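Local coordinates for protein HpuA (Kingella denitrificans ATCC 33394, PDB 5EC6) that acts as a haemoglobin receptor of the bacterial outer membrane, probably capturing the host protein so that its haem iron can be taken up, at residues T155-T161 against L264-R270; H278-I284 against G301-Y307; L212-T218 against T312-H318; T191-E195 against V207-F211. One frame throughout, in Å; residues are numbered along the deposited sequence. Where two conformers were deposited one is given.

Interaction 1 of 4, residues T155-T161 against L264-R270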
# COMPACT_ATOMS: atom_id res chain seq x y z
N THR A 155 -2.32 3.80 8.18
CA THR A 155 -2.14 3.87 9.62
C THR A 155 -0.74 3.33 9.98
O THR A 155 -0.50 2.17 9.80
CB THR A 155 -3.21 3.00 10.28
OG1 THR A 155 -4.53 3.58 10.04
CG2 THR A 155 -3.04 2.90 11.77
N PRO A 156 0.12 4.18 10.44
CA PRO A 156 1.47 3.70 10.74
C PRO A 156 1.48 2.68 11.86
O PRO A 156 0.67 2.72 12.82
CB PRO A 156 2.25 4.95 11.17
CG PRO A 156 1.28 6.03 11.24
CD PRO A 156 -0.01 5.62 10.67
N ALA A 157 2.41 1.76 11.76
CA ALA A 157 2.62 0.76 12.82
C ALA A 157 3.19 1.38 14.08
O ALA A 157 4.30 1.91 14.07
CB ALA A 157 3.60 -0.32 12.32
N PRO A 158 2.48 1.29 15.22
CA PRO A 158 3.07 1.92 16.39
C PRO A 158 4.40 1.28 16.79
O PRO A 158 4.47 0.07 16.83
CB PRO A 158 2.00 1.63 17.48
CG PRO A 158 0.71 1.48 16.71
CD PRO A 158 1.12 0.76 15.46
N THR A 159 5.41 2.08 17.08
CA THR A 159 6.74 1.54 17.39
C THR A 159 6.73 0.73 18.68
O THR A 159 7.46 -0.22 18.80
CB THR A 159 7.82 2.64 17.46
OG1 THR A 159 7.45 3.60 18.46
CG2 THR A 159 7.97 3.35 16.11
N ASP A 160 5.82 1.05 19.61
CA ASP A 160 5.78 0.29 20.86
C ASP A 160 5.22 -1.13 20.80
O ASP A 160 5.36 -1.90 21.74
CB ASP A 160 5.16 1.15 21.99
CG ASP A 160 3.75 1.52 21.77
OD1 ASP A 160 3.10 1.04 20.80
OD2 ASP A 160 3.29 2.37 22.60
N THR A 161 4.66 -1.53 19.64
CA THR A 161 4.21 -2.85 19.47
C THR A 161 4.78 -3.53 18.23
O THR A 161 4.23 -4.52 17.80
CB THR A 161 2.68 -2.87 19.43
OG1 THR A 161 2.23 -1.99 18.40
CG2 THR A 161 2.11 -2.38 20.79
N LEU A 264 6.28 0.89 7.81
CA LEU A 264 5.44 -0.21 8.25
C LEU A 264 4.11 0.35 8.72
O LEU A 264 4.09 1.42 9.37
CB LEU A 264 6.12 -0.95 9.38
CG LEU A 264 7.54 -1.50 9.04
CD1 LEU A 264 8.16 -2.18 10.23
CD2 LEU A 264 7.39 -2.53 7.92
N PHE A 265 3.06 -0.36 8.36
CA PHE A 265 1.68 0.02 8.62
C PHE A 265 0.97 -1.08 9.42
O PHE A 265 1.39 -2.23 9.44
CB PHE A 265 0.96 0.29 7.31
CG PHE A 265 1.47 1.48 6.53
CD1 PHE A 265 1.08 2.78 6.83
CD2 PHE A 265 2.39 1.28 5.53
CE1 PHE A 265 1.54 3.85 6.09
CE2 PHE A 265 2.88 2.36 4.79
CZ PHE A 265 2.47 3.66 5.08
N ALA A 266 -0.19 -0.70 9.95
CA ALA A 266 -1.13 -1.54 10.74
C ALA A 266 -0.79 -1.61 12.21
O ALA A 266 0.37 -1.90 12.62
CB ALA A 266 -1.32 -2.92 10.17
N LYS A 267 -1.82 -1.33 13.03
CA LYS A 267 -1.68 -1.52 14.47
C LYS A 267 -1.53 -2.99 14.78
O LYS A 267 -1.90 -3.86 14.01
CB LYS A 267 -2.89 -0.94 15.21
CG LYS A 267 -2.88 0.55 15.13
CD LYS A 267 -4.16 1.18 15.64
CE LYS A 267 -4.07 2.69 15.47
NZ LYS A 267 -5.35 3.20 14.90
N GLU A 268 -1.04 -3.25 16.00
CA GLU A 268 -1.05 -4.61 16.53
C GLU A 268 -2.43 -5.26 16.68
O GLU A 268 -3.42 -4.54 16.72
CB GLU A 268 -0.31 -4.63 17.86
CG GLU A 268 -1.14 -4.15 19.03
CD GLU A 268 -1.27 -2.64 19.11
OE1 GLU A 268 -0.69 -1.81 18.37
OE2 GLU A 268 -1.99 -2.25 20.03
N GLU A 269 -2.46 -6.58 16.78
CA GLU A 269 -3.69 -7.32 17.00
C GLU A 269 -3.59 -7.92 18.38
O GLU A 269 -2.54 -8.45 18.76
CB GLU A 269 -3.88 -8.42 15.96
CG GLU A 269 -4.09 -7.85 14.55
CD GLU A 269 -4.06 -8.95 13.52
OE1 GLU A 269 -5.05 -9.68 13.44
OE2 GLU A 269 -3.04 -9.11 12.81
N ARG A 270 -4.69 -7.84 19.12
CA ARG A 270 -4.74 -8.36 20.51
C ARG A 270 -5.82 -9.39 20.70
O ARG A 270 -6.86 -9.39 20.05
CB ARG A 270 -4.90 -7.23 21.52
CG ARG A 270 -3.65 -6.39 21.61
CD ARG A 270 -3.86 -5.13 22.38
NE ARG A 270 -2.67 -4.31 22.44
CZ ARG A 270 -1.55 -4.57 23.10
NH1 ARG A 270 -1.36 -5.67 23.83
NH2 ARG A 270 -0.54 -3.70 23.00
O HOH W 1 -6.01 4.63 12.01
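The carbonyl oxygen of T155 is held by one hydrogen bond, from A266 N, and closely flanked by F265. A266 N donates to T155 O over 2.9 Å, nearly along the C=O axis and close to straight (163°). F265 CA adds a weaker CA-H...O contact, 3.3 Å from T155 O. The phenyl ring of F265 lies near it too: with CG lying beside the backbone N (chi1 -66°), it turns its edge to the acceptor and brings CD1 to 3.4 Å from T155 O. A second main-chain bond runs from A157 N to L264 O at 2.9 Å, the donor standing above the carbonyl plane. These two bonds make a single beta bridge between P156 and F265, by which the loop following strand 148-154 is fastened to the end of strand 256-265; on its other side F265 is bonded through its backbone to E283 of strand 283-289. Beyond this lone bridge side chains take over. The P158 ring lies across K267, CD 3.7 Å from K267 CA, and the methyl of T155 crosses the lysine chain further out. A water joins T155 OG1 and, weakly, K267 NZ, whose stronger partners are Q39 and the backbone oxygen of D36 respectively. T161 OG1 donates to E268 OE1 over 2.9 Å, arriving from above the carboxylate plane. A bend in the E268 chain (chi2 -78°) turns the carboxylate back so that its other oxygen, OE2, forms a salt bridge of 3.2 Å with R270 NE on the anti side. R270 NH1 is bound in turn by the carbonyl of G274.

Interaction 2 of 4, residues H278-I284 against G301-Y307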
# COMPACT_ATOMS: atom_id res chain seq x y z
N HIS A 278 -0.55 -10.47 17.55
CA HIS A 278 0.43 -10.14 16.48
C HIS A 278 0.91 -8.73 16.67
O HIS A 278 0.12 -7.80 16.97
CB HIS A 278 -0.18 -10.21 15.07
CG HIS A 278 -0.67 -11.55 14.68
ND1 HIS A 278 0.15 -12.65 14.67
CD2 HIS A 278 -1.92 -12.00 14.40
CE1 HIS A 278 -0.56 -13.72 14.34
NE2 HIS A 278 -1.82 -13.35 14.19
N PRO A 279 2.20 -8.49 16.43
CA PRO A 279 2.76 -7.15 16.54
C PRO A 279 2.18 -6.22 15.47
O PRO A 279 1.58 -6.70 14.47
CB PRO A 279 4.30 -7.38 16.34
CG PRO A 279 4.42 -8.71 15.74
CD PRO A 279 3.19 -9.51 16.03
N SER A 280 2.41 -4.94 15.66
CA SER A 280 2.19 -3.92 14.64
C SER A 280 3.07 -4.23 13.44
O SER A 280 4.01 -5.04 13.54
CB SER A 280 2.45 -2.56 15.18
OG SER A 280 3.81 -2.34 15.46
N GLY A 281 2.77 -3.56 12.34
CA GLY A 281 3.58 -3.72 11.11
C GLY A 281 3.22 -4.88 10.25
O GLY A 281 4.06 -5.42 9.53
N GLY A 282 1.96 -5.30 10.30
CA GLY A 282 1.48 -6.31 9.43
C GLY A 282 1.35 -5.95 7.94
O GLY A 282 1.05 -6.84 7.14
N GLU A 283 1.49 -4.67 7.63
CA GLU A 283 1.51 -4.18 6.28
C GLU A 283 2.71 -3.28 6.06
O GLU A 283 3.36 -2.80 7.01
CB GLU A 283 0.17 -3.50 5.93
CG GLU A 283 -0.96 -4.51 6.07
CD GLU A 283 -2.35 -3.94 5.94
OE1 GLU A 283 -2.51 -2.75 5.72
OE2 GLU A 283 -3.33 -4.77 6.05
N ILE A 284 3.02 -3.03 4.78
CA ILE A 284 4.22 -2.31 4.40
C ILE A 284 3.91 -1.55 3.12
O ILE A 284 3.12 -2.01 2.32
CB ILE A 284 5.42 -3.30 4.17
CG1 ILE A 284 6.75 -2.54 4.04
CG2 ILE A 284 5.22 -4.18 2.95
CD1 ILE A 284 7.95 -3.41 4.26
N GLY A 301 2.87 -1.77 -1.99
CA GLY A 301 2.24 -2.13 -0.74
C GLY A 301 2.09 -3.62 -0.63
O GLY A 301 2.10 -4.36 -1.65
N GLY A 302 1.93 -4.09 0.59
CA GLY A 302 1.70 -5.51 0.78
C GLY A 302 1.54 -5.91 2.23
O GLY A 302 1.45 -5.05 3.11
N THR A 303 1.49 -7.22 2.42
CA THR A 303 1.09 -7.81 3.69
C THR A 303 2.21 -8.70 4.22
O THR A 303 2.96 -9.32 3.46
CB THR A 303 -0.23 -8.65 3.52
OG1 THR A 303 -0.05 -9.67 2.52
CG2 THR A 303 -1.38 -7.73 3.18
N ARG A 304 2.24 -8.83 5.53
CA ARG A 304 3.21 -9.66 6.24
C ARG A 304 2.84 -11.13 6.08
O ARG A 304 1.81 -11.58 6.58
CB ARG A 304 3.23 -9.29 7.72
CG ARG A 304 4.36 -9.93 8.52
CD ARG A 304 4.59 -9.22 9.83
NE ARG A 304 3.36 -9.27 10.63
CZ ARG A 304 3.14 -8.47 11.67
NH1 ARG A 304 4.03 -7.64 12.08
NH2 ARG A 304 1.98 -8.60 12.33
N ARG A 305 3.68 -11.90 5.42
CA ARG A 305 3.43 -13.31 5.18
C ARG A 305 3.90 -14.14 6.38
O ARG A 305 3.30 -15.16 6.71
CB ARG A 305 4.15 -13.73 3.88
CG ARG A 305 3.91 -15.17 3.45
CD ARG A 305 4.75 -15.55 2.23
NE ARG A 305 4.35 -16.89 1.75
CZ ARG A 305 4.73 -18.04 2.31
NH1 ARG A 305 5.56 -18.06 3.35
NH2 ARG A 305 4.27 -19.19 1.84
N GLU A 306 4.98 -13.70 7.02
CA GLU A 306 5.61 -14.50 8.07
C GLU A 306 6.44 -13.56 8.91
O GLU A 306 7.05 -12.60 8.39
CB GLU A 306 6.47 -15.59 7.48
CG GLU A 306 7.06 -16.52 8.51
CD GLU A 306 7.80 -17.70 7.93
OE1 GLU A 306 7.80 -17.95 6.70
OE2 GLU A 306 8.41 -18.45 8.77
N TYR A 307 6.52 -13.87 10.19
CA TYR A 307 7.47 -13.15 11.04
C TYR A 307 7.95 -14.02 12.15
O TYR A 307 7.30 -15.02 12.54
CB TYR A 307 6.86 -11.85 11.60
CG TYR A 307 5.76 -12.06 12.61
CD1 TYR A 307 4.43 -12.23 12.19
CD2 TYR A 307 6.03 -12.12 13.95
CE1 TYR A 307 3.41 -12.46 13.12
CE2 TYR A 307 5.04 -12.34 14.87
CZ TYR A 307 3.73 -12.50 14.46
OH TYR A 307 2.73 -12.71 15.40
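R304 reaches across to the turn before strand 283-289 and binds two successive carbonyls with one guanidinium. NH2 of R304 meets P279 O at 2.9 Å in an almost straight bond (171°) lying in the guanidinium plane, while R304 NH1 gives a more bent bond of 3.0 Å to S280 O, which it approaches from above the carbonyl plane. The bend of the arginine chain at chi3 (60°) lays the group flat against the turn, so that G282 CA sits 3.5 Å above the guanidinium plane and over its centre. Bonds at the edge and backbone over a face together fix its rotation. Main-chain bonds form the second group: R304 N donates to G282 O at 2.8 Å, and I284 and G302 form a reciprocal antiparallel hydrogen-bonded pair. The third kind of contact is aromatic. Y307 OH and H278 ND1 share a hydrogen bond of 2.7 Å, in the imidazole plane, with the two rings nearly perpendicular (86°) and meeting rim to rim. The pyrrolidine of P279 lies over a face of the tyrosine, CG 4.2 Å from the centroid of the Y307 ring in a CH-pi contact. The contact belongs to the beta hairpin of strands 283-289 and 298-308. G282 and E283 form a classic bulge opposite F265 of strand 256-265, while strand 174-185 flanks 298-308 on its other side and brings Y177 against both I284 and R304.

Interaction 3 of 4, residues L212-T218 against T312-H318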
# COMPACT_ATOMS: atom_id res chain seq x y z
N LEU A 212 9.56 -8.57 0.17
CA LEU A 212 10.51 -7.71 0.89
C LEU A 212 10.65 -8.26 2.31
O LEU A 212 9.65 -8.58 2.96
CB LEU A 212 10.01 -6.27 0.96
CG LEU A 212 9.69 -5.59 -0.37
CD1 LEU A 212 9.12 -4.20 -0.13
CD2 LEU A 212 10.88 -5.57 -1.31
N THR A 213 11.89 -8.34 2.79
CA THR A 213 12.16 -8.77 4.15
C THR A 213 12.86 -7.67 4.94
O THR A 213 13.83 -7.03 4.46
CB THR A 213 12.97 -10.07 4.13
OG1 THR A 213 12.09 -11.11 3.72
CG2 THR A 213 13.55 -10.44 5.46
N VAL A 214 12.36 -7.50 6.17
CA VAL A 214 12.92 -6.58 7.13
C VAL A 214 13.66 -7.40 8.16
O VAL A 214 13.10 -8.33 8.77
CB VAL A 214 11.84 -5.72 7.81
CG1 VAL A 214 12.51 -4.86 8.88
CG2 VAL A 214 11.11 -4.84 6.82
N ASN A 215 14.94 -7.06 8.38
CA ASN A 215 15.72 -7.59 9.49
C ASN A 215 15.81 -6.49 10.55
O ASN A 215 16.44 -5.47 10.33
CB ASN A 215 17.10 -8.01 9.04
CG ASN A 215 17.85 -8.72 10.13
OD1 ASN A 215 17.82 -8.28 11.28
ND2 ASN A 215 18.51 -9.82 9.78
N PHE A 216 15.08 -6.68 11.64
CA PHE A 216 15.01 -5.73 12.73
C PHE A 216 16.28 -5.79 13.59
O PHE A 216 16.54 -4.85 14.33
CB PHE A 216 13.79 -5.99 13.61
CG PHE A 216 12.46 -5.72 12.90
CD1 PHE A 216 11.94 -4.46 12.85
CD2 PHE A 216 11.80 -6.74 12.24
CE1 PHE A 216 10.70 -4.20 12.24
CE2 PHE A 216 10.59 -6.48 11.59
CZ PHE A 216 10.06 -5.21 11.57
N ASN A 217 17.02 -6.89 13.53
CA ASN A 217 18.32 -6.99 14.28
C ASN A 217 19.32 -6.01 13.69
O ASN A 217 20.00 -5.29 14.42
CB ASN A 217 18.88 -8.40 14.27
CG ASN A 217 17.92 -9.44 14.73
OD1 ASN A 217 17.16 -9.21 15.68
ND2 ASN A 217 17.91 -10.60 14.05
N THR A 218 19.40 -5.97 12.37
CA THR A 218 20.38 -5.14 11.66
C THR A 218 19.82 -3.84 11.13
O THR A 218 20.54 -2.92 10.70
CB THR A 218 20.95 -5.91 10.45
OG1 THR A 218 19.85 -6.20 9.55
CG2 THR A 218 21.69 -7.16 10.83
N THR A 312 17.70 -14.83 14.77
CA THR A 312 18.95 -14.18 15.05
C THR A 312 19.81 -13.96 13.79
O THR A 312 20.97 -13.53 13.89
CB THR A 312 19.76 -15.02 16.07
OG1 THR A 312 19.97 -16.31 15.51
CG2 THR A 312 19.01 -15.11 17.38
N SER A 313 19.24 -14.21 12.61
CA SER A 313 19.91 -13.90 11.34
C SER A 313 20.38 -12.45 11.26
O SER A 313 19.74 -11.52 11.80
CB SER A 313 18.96 -14.21 10.18
OG SER A 313 19.48 -13.81 8.93
N THR A 314 21.48 -12.25 10.54
CA THR A 314 21.93 -10.90 10.22
C THR A 314 21.79 -10.56 8.74
O THR A 314 22.32 -9.54 8.28
CB THR A 314 23.41 -10.72 10.63
OG1 THR A 314 24.20 -11.68 9.96
CG2 THR A 314 23.60 -10.89 12.13
N ASP A 315 21.01 -11.35 8.00
CA ASP A 315 20.80 -11.02 6.59
C ASP A 315 19.30 -10.78 6.27
O ASP A 315 18.44 -10.92 7.15
CB ASP A 315 21.41 -12.12 5.70
CG ASP A 315 20.67 -13.43 5.76
OD1 ASP A 315 19.44 -13.51 5.92
OD2 ASP A 315 21.39 -14.48 5.65
N THR A 316 19.03 -10.35 5.04
CA THR A 316 17.65 -10.09 4.60
C THR A 316 17.10 -11.21 3.74
O THR A 316 16.14 -11.00 2.99
CB THR A 316 17.50 -8.77 3.87
OG1 THR A 316 18.51 -8.63 2.86
CG2 THR A 316 17.64 -7.62 4.91
N SER A 317 17.67 -12.41 3.86
CA SER A 317 17.04 -13.56 3.21
C SER A 317 15.61 -13.74 3.71
O SER A 317 15.31 -13.51 4.88
CB SER A 317 17.83 -14.85 3.40
OG SER A 317 17.86 -15.28 4.74
N HIS A 318 14.74 -14.18 2.82
CA HIS A 318 13.35 -14.31 3.12
C HIS A 318 13.06 -15.47 4.08
O HIS A 318 13.75 -16.51 4.08
CB HIS A 318 12.52 -14.48 1.88
CG HIS A 318 12.67 -13.36 0.90
ND1 HIS A 318 12.48 -12.04 1.24
CD2 HIS A 318 12.95 -13.38 -0.42
CE1 HIS A 318 12.60 -11.29 0.17
NE2 HIS A 318 12.93 -12.09 -0.85
O HOH W 2 20.65 -7.58 7.37
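N215 reaches from the end of strand 208-215 into the bend of the loop 312-318 and spends both hydrogens of its amide there. N215 ND2 lies 2.9 Å from D315 O and, with its other N-H, also 2.9 Å from S313 O; both bonds are nearly straight and both acceptors lie in the amide plane, which fixes how the group is turned. CG set opposite the backbone N (chi1 -173°) carries the amide out to the loop. S313 O is gripped a second time, by N217 ND2 at 3.0 Å. Farther along, T213 OG1 and H318 ND1 share a bond of 2.7 Å at the edge of the imidazole, in its plane, and a water links T218 OG1 with T314 O. Behind these first contacts stand the groups that position them. T218 N donates to N215 OD1 over 3.0 Å, so the carbonyl end of the same amide is held as well, while N217 OD1 is engaged by the backbone N of G173. In the loop, D315 OD1 accepts from S317 N at 2.9 Å and S317 OG at 2.6 Å, both from the same face of the carboxylate, and forms a salt bridge with K174. The result is an Asx motif at N215, closing the strand where it turns, set against an Asx turn at D315: a loop without regular structure, tied to the strand end and the turn after it mainly by side-chain amides on backbone carbonyls.

Interaction 4 of 4, residues T191-E195 against V207-F211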
# COMPACT_ATOMS: atom_id res chain seq x y z
N THR A 191 1.64 -3.21 -13.16
CA THR A 191 1.91 -3.89 -11.89
C THR A 191 2.94 -4.99 -12.02
O THR A 191 3.13 -5.62 -13.08
CB THR A 191 0.63 -4.38 -11.22
OG1 THR A 191 -0.18 -5.13 -12.17
CG2 THR A 191 -0.16 -3.21 -10.67
N SER A 192 3.64 -5.23 -10.91
CA SER A 192 4.62 -6.29 -10.82
C SER A 192 3.98 -7.68 -10.92
O SER A 192 2.80 -7.86 -10.63
CB SER A 192 5.40 -6.16 -9.51
OG SER A 192 4.53 -6.20 -8.41
N SER A 193 4.77 -8.66 -11.36
CA SER A 193 4.21 -9.99 -11.67
C SER A 193 3.70 -10.67 -10.45
O SER A 193 4.37 -10.73 -9.39
CB SER A 193 5.24 -10.88 -12.35
OG SER A 193 5.65 -10.29 -13.57
N TYR A 194 2.51 -11.25 -10.55
CA TYR A 194 1.91 -11.90 -9.42
C TYR A 194 0.97 -12.96 -9.90
O TYR A 194 -0.04 -12.64 -10.56
CB TYR A 194 1.14 -10.90 -8.57
CG TYR A 194 0.79 -11.27 -7.17
CD1 TYR A 194 1.52 -12.24 -6.44
CD2 TYR A 194 -0.23 -10.60 -6.50
CE1 TYR A 194 1.21 -12.51 -5.13
CE2 TYR A 194 -0.55 -10.88 -5.20
CZ TYR A 194 0.16 -11.84 -4.50
OH TYR A 194 -0.21 -12.05 -3.19
N GLU A 195 1.27 -14.21 -9.52
CA GLU A 195 0.41 -15.37 -9.82
C GLU A 195 0.48 -16.30 -8.66
O GLU A 195 1.58 -16.66 -8.18
CB GLU A 195 0.89 -16.10 -11.08
CG GLU A 195 0.12 -17.39 -11.35
CD GLU A 195 0.50 -18.08 -12.65
OE1 GLU A 195 1.30 -17.55 -13.45
OE2 GLU A 195 -0.09 -19.18 -12.87
N VAL A 207 3.53 -18.67 -7.75
CA VAL A 207 4.22 -19.01 -8.97
C VAL A 207 5.21 -17.87 -9.31
O VAL A 207 6.38 -18.11 -9.62
CB VAL A 207 3.21 -19.19 -10.12
CG1 VAL A 207 3.94 -19.34 -11.45
CG2 VAL A 207 2.28 -20.36 -9.80
N THR A 208 4.70 -16.64 -9.24
CA THR A 208 5.53 -15.44 -9.33
C THR A 208 5.01 -14.41 -8.34
O THR A 208 3.81 -14.27 -8.17
CB THR A 208 5.46 -14.78 -10.72
OG1 THR A 208 5.25 -15.79 -11.73
CG2 THR A 208 6.74 -14.00 -10.98
N GLY A 209 5.91 -13.74 -7.65
CA GLY A 209 5.49 -12.73 -6.67
C GLY A 209 6.72 -11.90 -6.27
O GLY A 209 7.86 -12.17 -6.71
N SER A 210 6.48 -10.89 -5.45
CA SER A 210 7.53 -10.00 -4.98
C SER A 210 7.52 -10.00 -3.47
O SER A 210 6.44 -9.93 -2.84
CB SER A 210 7.27 -8.60 -5.44
OG SER A 210 7.25 -8.46 -6.89
N PHE A 211 8.71 -10.10 -2.90
CA PHE A 211 8.85 -10.19 -1.45
C PHE A 211 9.92 -9.22 -0.94
O PHE A 211 10.97 -9.04 -1.54
CB PHE A 211 9.22 -11.62 -1.04
CG PHE A 211 8.22 -12.64 -1.57
CD1 PHE A 211 7.05 -12.84 -0.92
CD2 PHE A 211 8.44 -13.26 -2.79
CE1 PHE A 211 6.10 -13.72 -1.39
CE2 PHE A 211 7.49 -14.14 -3.30
CZ PHE A 211 6.33 -14.36 -2.59
O HOH W 3 4.67 -8.83 -7.60
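E195 stretches out beside V207, its extended chain passing obliquely over the branched side chain of the valine. With CG opposite the backbone N (chi1 174°), the glutamate crosses the isopropyl group, its methylene and its carboxylate both in van der Waals contact with the valine: E195 CG is 3.8 Å from V207 CB, and E195 OE1 is 3.8 Å from V207 CG1. Y194 points its CB the other way, yet its ring turns an edge back to the second chain, with CD1 3.5 Å from T208 O and that oxygen in the ring plane. The backbones pair as well. E195 N donates to T208 O over 2.9 Å, and E195 O accepts twice, from V207 N at 2.8 Å and from T208 N at 3.3 Å, the latter on a lone pair. Two residues facing one make V207 and T208 a classic beta bulge opposite E195. At the other end the hydroxyls of S192 and S210 are too far apart to bond directly; a water bridges them, binding both OG atoms and donating to S193 O over 2.6 Å. S210 OG is also hydrogen-bonded by V226 N, as S192 OG is by G181 N. The contact lies where strand 208-215 begins, beside strand 174-185, which supplies G181 and also E178, the partner of Y194 OH; strand 220-225 flanks it as well, I225 touching both S192 and S210.

In the fold
Interactions 1 and 2 are neighbours, their centres about 9 Å apart: strands 256-265 and 283-289 lie side by side, and T161 O probably accepts a bond from S280 N. Interactions 3 and 4 share strand 208-215 and meet where H318 packs against F211, although their centres are about 21 Å apart. All four are partly buried, but interaction 2 has no exposed residue among those that touch, whereas interaction 3, farthest from the chain's centre, has four. The chemistry follows this: strand pairing and an arginine bound to backbone carbonyls in 278-284 with 301-307, amide-to-carbonyl bonds in 212-218 with 312-318, and short bridges supplemented by side chains and water in the other two.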